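Local coordinates for protein transcriptional regulator, ROK family (Vibrio cholerae O1 biovar eltor, PDB 1Z05) that probably binds DNA as a zinc-containing transcriptional regulator of the ROK family, a homologue of Mlc, with a likely role in carbohydrate metabolism, at residues Ala350-Ile353 with Asn354-Pro358. Sequence-based numbering, arbitrary orientation.
Sequences AIVI and NLFNP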
ATOM      1  N   ALA A 350      -7.270 -12.640   9.877  1.00 32.88           N
ATOM      2  CA  ALA A 350      -6.159 -13.537   9.529  1.00 31.63           C
ATOM      3  C   ALA A 350      -5.698 -13.341   8.086  1.00 31.59           C
ATOM      4  O   ALA A 350      -4.506 -13.431   7.792  1.00 31.75           O
ATOM      5  CB  ALA A 350      -6.523 -14.988   9.768  1.00 30.24           C
ATOM      6  N   ILE A 351      -6.652 -13.108   7.191  1.00 31.75           N
ATOM      7  CA  ILE A 351      -6.346 -12.786   5.795  1.00 32.85           C
ATOM      8  C   ILE A 351      -5.486 -11.522   5.676  1.00 33.31           C
ATOM      9  O   ILE A 351      -4.477 -11.511   4.970  1.00 32.59           O
ATOM     10  CB  ILE A 351      -7.647 -12.657   4.967  1.00 33.46           C
ATOM     11  CG1 ILE A 351      -8.245 -14.056   4.757  1.00 32.16           C
ATOM     12  CG2 ILE A 351      -7.375 -11.989   3.621  1.00 34.84           C
ATOM     13  CD1 ILE A 351      -9.696 -14.056   4.279  1.00 37.88           C
ATOM     14  N   VAL A 352      -5.889 -10.473   6.387  1.00 33.84           N
ATOM     15  CA  VAL A 352      -5.195  -9.190   6.379  1.00 34.78           C
ATOM     16  C   VAL A 352      -3.784  -9.302   6.981  1.00 34.91           C
ATOM     17  O   VAL A 352      -2.818  -8.697   6.460  1.00 35.24           O
ATOM     18  CB  VAL A 352      -6.067  -8.120   7.086  1.00 35.78           C
ATOM     19  CG1 VAL A 352      -5.305  -6.842   7.318  1.00 37.82           C
ATOM     20  CG2 VAL A 352      -7.319  -7.840   6.234  1.00 35.98           C
ATOM     21  N   ILE A 353      -3.666 -10.097   8.046  1.00 33.27           N
ATOM     22  CA  ILE A 353      -2.370 -10.386   8.670  1.00 33.27           C
ATOM     23  C   ILE A 353      -1.432 -11.065   7.676  1.00 32.80           C
ATOM     24  O   ILE A 353      -0.288 -10.638   7.513  1.00 34.71           O
ATOM     25  CB  ILE A 353      -2.540 -11.269   9.947  1.00 33.14           C
ATOM     26  CG1 ILE A 353      -3.179 -10.432  11.061  1.00 34.55           C
ATOM     27  CG2 ILE A 353      -1.202 -11.857  10.398  1.00 32.95           C
ATOM     28  CD1 ILE A 353      -3.753 -11.243  12.200  1.00 35.07           C
ATOM     29  N   ASN A 354      -1.916 -12.128   7.031  1.00 31.24           N
ATOM     30  CA  ASN A 354      -1.168 -12.825   5.971  1.00 32.79           C
ATOM     31  C   ASN A 354      -0.636 -11.910   4.868  1.00 33.52           C
ATOM     32  O   ASN A 354       0.505 -12.048   4.433  1.00 34.97           O
ATOM     33  CB  ASN A 354      -2.042 -13.907   5.335  1.00 32.91           C
ATOM     34  CG  ASN A 354      -1.989 -15.215   6.087  1.00 33.07           C
ATOM     35  OD1 ASN A 354      -0.932 -15.821   6.208  1.00 42.37           O
ATOM     36  ND2 ASN A 354      -3.135 -15.674   6.570  1.00 33.14           N
ATOM     37  N   LEU A 355      -1.477 -10.994   4.413  1.00 34.09           N
ATOM     38  CA  LEU A 355      -1.124 -10.107   3.316  1.00 36.37           C
ATOM     39  C   LEU A 355      -0.258  -8.929   3.724  1.00 35.98           C
ATOM     40  O   LEU A 355       0.556  -8.464   2.928  1.00 36.02           O
ATOM     41  CB  LEU A 355      -2.382  -9.574   2.646  1.00 35.79           C
ATOM     42  CG  LEU A 355      -3.185 -10.633   1.905  1.00 40.27           C
ATOM     43  CD1 LEU A 355      -4.532 -10.061   1.657  1.00 44.94           C
ATOM     44  CD2 LEU A 355      -2.524 -11.021   0.588  1.00 40.07           C
ATOM     45  N   PHE A 356      -0.430  -8.441   4.949  1.00 35.68           N
ATOM     46  CA  PHE A 356       0.228  -7.197   5.347  1.00 38.15           C
ATOM     47  C   PHE A 356       1.289  -7.295   6.441  1.00 39.83           C
ATOM     48  O   PHE A 356       2.076  -6.363   6.600  1.00 40.20           O
ATOM     49  CB  PHE A 356      -0.801  -6.128   5.719  1.00 39.60           C
ATOM     50  CG  PHE A 356      -1.616  -5.651   4.560  1.00 39.68           C
ATOM     51  CD1 PHE A 356      -1.094  -4.718   3.664  1.00 43.58           C
ATOM     52  CD2 PHE A 356      -2.908  -6.126   4.362  1.00 40.55           C
ATOM     53  CE1 PHE A 356      -1.840  -4.285   2.592  1.00 37.98           C
ATOM     54  CE2 PHE A 356      -3.665  -5.695   3.284  1.00 42.74           C
ATOM     55  CZ  PHE A 356      -3.124  -4.767   2.401  1.00 41.76           C
ATOM     56  N   ASN A 357       1.304  -8.398   7.196  1.00 39.93           N
ATOM     57  CA  ASN A 357       2.254  -8.565   8.311  1.00 40.52           C
ATOM     58  C   ASN A 357       2.248  -7.332   9.250  1.00 39.86           C
ATOM     59  O   ASN A 357       3.308  -6.742   9.507  1.00 39.42           O
ATOM     60  CB  ASN A 357       3.660  -8.830   7.743  1.00 41.47           C
ATOM     61  CG  ASN A 357       4.654  -9.347   8.779  1.00 43.59           C
ATOM     62  OD1 ASN A 357       4.311  -9.654   9.926  1.00 43.40           O
ATOM     63  ND2 ASN A 357       5.908  -9.459   8.354  1.00 42.36           N
ATOM     64  N   PRO A 358       1.056  -6.940   9.767  1.00 38.35           N
ATOM     65  CA  PRO A 358       0.986  -5.735  10.600  1.00 38.46           C
ATOM     66  C   PRO A 358       1.606  -5.947  11.981  1.00 38.53           C
ATOM     67  O   PRO A 358       1.744  -7.091  12.432  1.00 37.44           O
ATOM     68  CB  PRO A 358      -0.522  -5.487  10.737  1.00 38.91           C
ATOM     69  CG  PRO A 358      -1.128  -6.832  10.613  1.00 37.95           C
ATOM     70  CD  PRO A 358      -0.261  -7.595   9.648  1.00 37.56           C
TER
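Val-352 and Phe-356 meet on the last turn of helix 332-356, at the C-terminal end where the chain leaves for strand 360-364 of the ASKHA-type fold of ROK proteins. Val-352 CG1, anti to its own N (chi1 170°), packs on ring carbon CD2 of Phe-356 at 3.9 Å, and the carbonyl oxygen of Val-352 lies at the ring edge, near its plane. On the neighbouring flank of the same turn, the side chains of Ile-351 and Leu-355 run side by side, CG2 of the first 4.0 Å from CD1 of the second. The i to i+4 backbone bonds continue to the end: Phe-356 N donates to Val-352 O at 2.8 Å, and Asn-357 N to Ile-353 O across 2.8 Å. Ala-350 O receives two bonds from Asn-354, a nearly straight one from N (171°) and a weak, bent one from ND2 at 2.9 Å. Asn-357 takes a positive phi (50°), ending the helical path; beyond it the side chains of Pro-358 and Ile-353 cross at about a right angle, and Pro-358 CD lies 3.6 Å from Ile-353 CA. Further out, Val-352 and Pro-358 both rest on Val-238 of strand 237-242, while Ile-353 packs on Ile-382 and Tyr-390. Ile-351 packs on Ile-351 of the second subunit, and Leu-355 on Leu-355 of the second subunit, placing this helix end in the dimer interface. The main partner of Asn-354 ND2 is Gln-385 O on helix 371-385.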